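Local coordinates for UPF0403 protein yphP (PDB 3FHK) that acts as a dithiol bacilliredoxin of the thioredoxin superfamily, removing bacillithiol from mixed disulfides on proteins such as OhrR and MetE, and has protein disulfide isomerase activity, at residues 58-61 / 62-66; 15-18 / 19-23. The protein carries 2 engineered substitutions. All blocks are in the same frame, centred on the assembly; numbering follows the deposited sequence.

Contact 1: 58-61 / 62-66; sequences CAAG and LARPA
Between Cys58 and Ala63 the helix widens into a pi-type turn: Ala63 N reaches back five residues to Cys58 O at 3.1 Å, almost straight at 164°, while Leu62 N gives the same oxygen a second, weak bond. Arg64 N repeats the five-residue step to Ala59 O at 2.9 Å. Pro65 follows with no N-H to give, so Ala60 O meets its ring instead, 3.1 Å from CG; the wide turn is consistent with a proline inside the helix. Arg64 folds back over the preceding turn. Its CG lies anti to the carbonyl carbon and a bend at chi3 (-65°) lays one guanidinium face over Ala59 O and Ala60 N. Arg64 NH2 comes 3.4 Å from Ala60 CB and its NH1 3.8 Å from Ala59 CB, small methyls that let the flat group settle close to the backbone. Arg64 NE forms a salt bridge with Glu22, and NH1 bonds to Asn53. Shortening Arg64 to an alanine would probably leave the Glu22 carboxylate without its charged mate and the backbone at Ala59 and Ala60 without the guanidinium lying over it. Leu62 sends CD1 to Cys58 CB, 4.2 Å away. Thus the turn carrying the nucleophile Cys58 of the CXC motif is tied through one arginine to helix 2-24.

Contact 2: 15-18 / 19-23; sequences LVVP and MRREL
A proline kink in the last turns of helix 2-24 defines this contact, where Val16 and Val17 meet the residues that follow Pro18. Lacking an N-H, Pro18 breaks the chain of backbone bonds, and the turn beside it tightens: Val16 O accepts a weak bond from Met19 N at 2.8 Å as well as the four-residue one from Arg20 N. Arg21 N to Val17 O is a nearly straight four-residue bond (170°), whereas Glu22 N approaches Pro18 O from above the carbonyl plane at 3.1 Å.

Two valine-arginine pairs, each four residues apart, line the helix. Val17 CG1, anti to the backbone N (chi1 166°), lies under one face of the Arg21 guanidinium, toward its rim and 3.7 Å from NH1; the two side chains run side by side in the same direction. Arg21 suits its place because its long chain runs back along the helix and lays the flat group over the valine. Val16 and Arg20 slant across each other, with Val16 CG1 3.5 Å from Arg20 NE; this arginine extends outward past the valine, and its charge is met by Glu30 and Asp89. Met19, extended beyond CG, runs back along the preceding turn and brings its CE methyl within 3.6 Å of Leu15 O. Arg21 of a second subunit touches Met19, and Pro18 of that subunit packs on Leu15.

Val16, Met19 and Arg20 pack on Phe85 of strand 80-85, and Leu23 reaches Val51 of strand 47-53, which seats this end of the helix on the sheet. Met19 and Leu23 also touch Arg64 of helix 57-73.

Overall arrangement
Contact 2 comes first along the chain, near the end of helix 2-24, and contact 1 follows at the start of helix 57-73, their centres about 12 Å apart. Strand 47-53 leads, through a short connection, into helix 57-73, and with strand 80-85 the three form the beta-alpha-beta unit of this thioredoxin-superfamily fold. The helices meet directly: Arg64 NE forms a 3.0 Å salt bridge with Glu22 OE1, and Arg64 CD packs 3.8 Å from Leu23 CG. The N-terminal helix is thereby joined to the helix that has Cys58 in its first turn, with Cys56 just before it. Each contact also touches a second subunit, which places this helix pair beside a subunit interface.

Contact 1: 58-61 / 62-66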
loop_
_atom_site.group_PDB
_atom_site.type_symbol
_atom_site.label_atom_id
_atom_site.label_comp_id
_atom_site.label_asym_id
_atom_site.label_seq_id
_atom_site.Cartn_x
_atom_site.Cartn_y
_atom_site.Cartn_z
ATOM N N CYS A 58 -23.437 5.986 -0.689
ATOM C CA CYS A 58 -24.865 6.191 -0.497
ATOM C C CYS A 58 -25.372 5.670 0.858
ATOM O O CYS A 58 -26.453 6.051 1.306
ATOM C CB CYS A 58 -25.666 5.626 -1.664
ATOM S SG CYS A 58 -26.130 3.944 -1.429
ATOM N N ALA A 59 -24.581 4.821 1.508
ATOM C CA ALA A 59 -24.793 4.504 2.917
ATOM C C ALA A 59 -24.507 5.740 3.775
ATOM O O ALA A 59 -25.263 6.053 4.706
ATOM C CB ALA A 59 -23.902 3.353 3.345
ATOM N N ALA A 60 -23.410 6.427 3.449
ATOM C CA ALA A 60 -22.976 7.647 4.146
ATOM C C ALA A 60 -23.898 8.830 3.895
ATOM O O ALA A 60 -24.250 9.563 4.818
ATOM C CB ALA A 60 -21.540 8.022 3.728
ATOM N N GLY A 61 -24.276 9.021 2.638
ATOM C CA GLY A 61 -25.043 10.189 2.244
ATOM C C GLY A 61 -26.547 10.058 2.384
ATOM O O GLY A 61 -27.261 11.063 2.452
ATOM N N LEU A 62 -27.048 8.831 2.432
ATOM C CA LEU A 62 -28.497 8.650 2.435
ATOM C C LEU A 62 -28.993 7.716 3.535
ATOM O O LEU A 62 -29.812 8.110 4.367
ATOM C CB LEU A 62 -28.978 8.159 1.069
ATOM C CG LEU A 62 -28.556 9.020 -0.125
ATOM C CD1 LEU A 62 -28.855 8.315 -1.439
ATOM C CD2 LEU A 62 -29.238 10.377 -0.077
ATOM N N ALA A 63 -28.489 6.487 3.537
ATOM C CA ALA A 63 -29.048 5.448 4.396
ATOM C C ALA A 63 -28.875 5.738 5.884
ATOM O O ALA A 63 -29.861 5.778 6.620
ATOM C CB ALA A 63 -28.469 4.092 4.039
ATOM N N ARG A 64 -27.631 5.917 6.333
ATOM C CA ARG A 64 -27.377 6.174 7.753
ATOM C C ARG A 64 -28.090 7.438 8.253
ATOM O O ARG A 64 -28.789 7.400 9.265
ATOM C CB ARG A 64 -25.872 6.217 8.061
ATOM C CG ARG A 64 -25.197 4.851 7.932
ATOM C CD ARG A 64 -23.854 4.791 8.663
ATOM N NE ARG A 64 -22.888 5.706 8.064
ATOM C CZ ARG A 64 -22.053 5.381 7.082
ATOM N NH1 ARG A 64 -22.052 4.150 6.599
ATOM N NH2 ARG A 64 -21.215 6.285 6.587
ATOM N N PRO A 65 -27.937 8.555 7.525
ATOM C CA PRO A 65 -28.577 9.792 7.992
ATOM C C PRO A 65 -30.101 9.642 8.039
ATOM O O PRO A 65 -30.743 10.111 8.986
ATOM C CB PRO A 65 -28.172 10.830 6.937
ATOM C CG PRO A 65 -26.982 10.239 6.222
ATOM C CD PRO A 65 -27.093 8.755 6.333
ATOM N N ALA A 66 -30.672 8.990 7.028
ATOM C CA ALA A 66 -32.129 8.835 6.953
ATOM C C ALA A 66 -32.653 7.974 8.088
ATOM O O ALA A 66 -33.670 8.290 8.695
ATOM C CB ALA A 66 -32.541 8.248 5.618
#

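Contact 2: 15-18 / 19-23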
loop_
_atom_site.group_PDB
_atom_site.type_symbol
_atom_site.label_atom_id
_atom_site.label_comp_id
_atom_site.label_asym_id
_atom_site.label_seq_id
_atom_site.Cartn_x
_atom_site.Cartn_y
_atom_site.Cartn_z
ATOM N N LEU A 15 -10.768 2.913 9.771
ATOM C CA LEU A 15 -11.493 3.880 8.956
ATOM C C LEU A 15 -12.986 3.617 8.998
ATOM O O LEU A 15 -13.801 4.502 8.720
ATOM C CB LEU A 15 -11.025 3.822 7.504
ATOM C CG LEU A 15 -9.561 4.116 7.215
ATOM C CD1 LEU A 15 -9.303 3.878 5.727
ATOM C CD2 LEU A 15 -9.169 5.543 7.638
ATOM N N VAL A 16 -13.341 2.384 9.329
ATOM C CA VAL A 16 -14.734 1.986 9.341
ATOM C C VAL A 16 -15.426 2.359 10.661
ATOM O O VAL A 16 -16.651 2.449 10.724
ATOM C CB VAL A 16 -14.860 0.491 9.020
ATOM C CG1 VAL A 16 -16.136 -0.078 9.588
ATOM C CG2 VAL A 16 -14.792 0.287 7.512
ATOM N N VAL A 17 -14.630 2.622 11.695
ATOM C CA VAL A 17 -15.154 2.942 13.025
ATOM C C VAL A 17 -16.181 4.075 13.027
ATOM O O VAL A 17 -17.293 3.890 13.503
ATOM C CB VAL A 17 -14.023 3.285 14.013
ATOM C CG1 VAL A 17 -14.592 3.949 15.260
ATOM C CG2 VAL A 17 -13.233 2.039 14.373
ATOM N N PRO A 18 -15.819 5.252 12.490
ATOM C CA PRO A 18 -16.822 6.321 12.470
ATOM C C PRO A 18 -18.053 5.923 11.661
ATOM O O PRO A 18 -19.129 6.470 11.894
ATOM C CB PRO A 18 -16.082 7.480 11.778
ATOM C CG PRO A 18 -14.970 6.820 11.033
ATOM C CD PRO A 18 -14.535 5.721 11.945
ATOM N N MET A 19 -17.897 4.987 10.725
ATOM C CA MET A 19 -19.038 4.509 9.949
ATOM C C MET A 19 -19.962 3.663 10.820
ATOM O O MET A 19 -21.164 3.594 10.565
ATOM C CB MET A 19 -18.591 3.744 8.695
ATOM C CG MET A 19 -17.798 4.605 7.712
ATOM S SD MET A 19 -17.282 3.765 6.182
ATOM C CE MET A 19 -15.850 4.761 5.764
ATOM N N ARG A 20 -19.403 3.032 11.852
ATOM C CA ARG A 20 -20.208 2.307 12.838
ATOM C C ARG A 20 -20.813 3.258 13.860
ATOM O O ARG A 20 -22.024 3.267 14.080
ATOM C CB ARG A 20 -19.364 1.269 13.575
ATOM C CG ARG A 20 -18.799 0.194 12.674
ATOM C CD ARG A 20 -17.804 -0.681 13.411
ATOM N NE ARG A 20 -17.238 -1.702 12.535
ATOM C CZ ARG A 20 -17.680 -2.957 12.462
ATOM N NH1 ARG A 20 -18.697 -3.353 13.207
ATOM N NH2 ARG A 20 -17.101 -3.822 11.641
ATOM N N ARG A 21 -19.958 4.052 14.491
ATOM C CA ARG A 21 -20.400 4.967 15.533
ATOM C C ARG A 21 -21.532 5.873 15.059
ATOM O O ARG A 21 -22.406 6.244 15.843
ATOM C CB ARG A 21 -19.233 5.797 16.055
ATOM C CG ARG A 21 -18.360 5.074 17.055
ATOM C CD ARG A 21 -17.282 6.022 17.555
ATOM N NE ARG A 21 -16.364 5.383 18.490
ATOM C CZ ARG A 21 -15.073 5.694 18.593
ATOM N NH1 ARG A 21 -14.547 6.623 17.803
ATOM N NH2 ARG A 21 -14.303 5.064 19.472
ATOM N N GLU A 22 -21.527 6.214 13.775
ATOM C CA GLU A 22 -22.616 7.007 13.224
ATOM C C GLU A 22 -23.981 6.405 13.584
ATOM O O GLU A 22 -24.899 7.137 13.952
ATOM C CB GLU A 22 -22.472 7.185 11.712
ATOM C CG GLU A 22 -23.638 7.932 11.078
ATOM C CD GLU A 22 -23.292 8.536 9.728
ATOM O OE1 GLU A 22 -22.143 8.345 9.274
ATOM O OE2 GLU A 22 -24.166 9.204 9.126
ATOM N N LEU A 23 -24.104 5.077 13.494
ATOM C CA LEU A 23 -25.330 4.388 13.894
ATOM C C LEU A 23 -25.381 4.065 15.386
ATOM O O LEU A 23 -26.413 4.273 16.032
ATOM C CB LEU A 23 -25.523 3.093 13.086
ATOM C CG LEU A 23 -25.738 3.279 11.582
ATOM C CD1 LEU A 23 -25.762 1.942 10.856
ATOM C CD2 LEU A 23 -27.025 4.065 11.322
#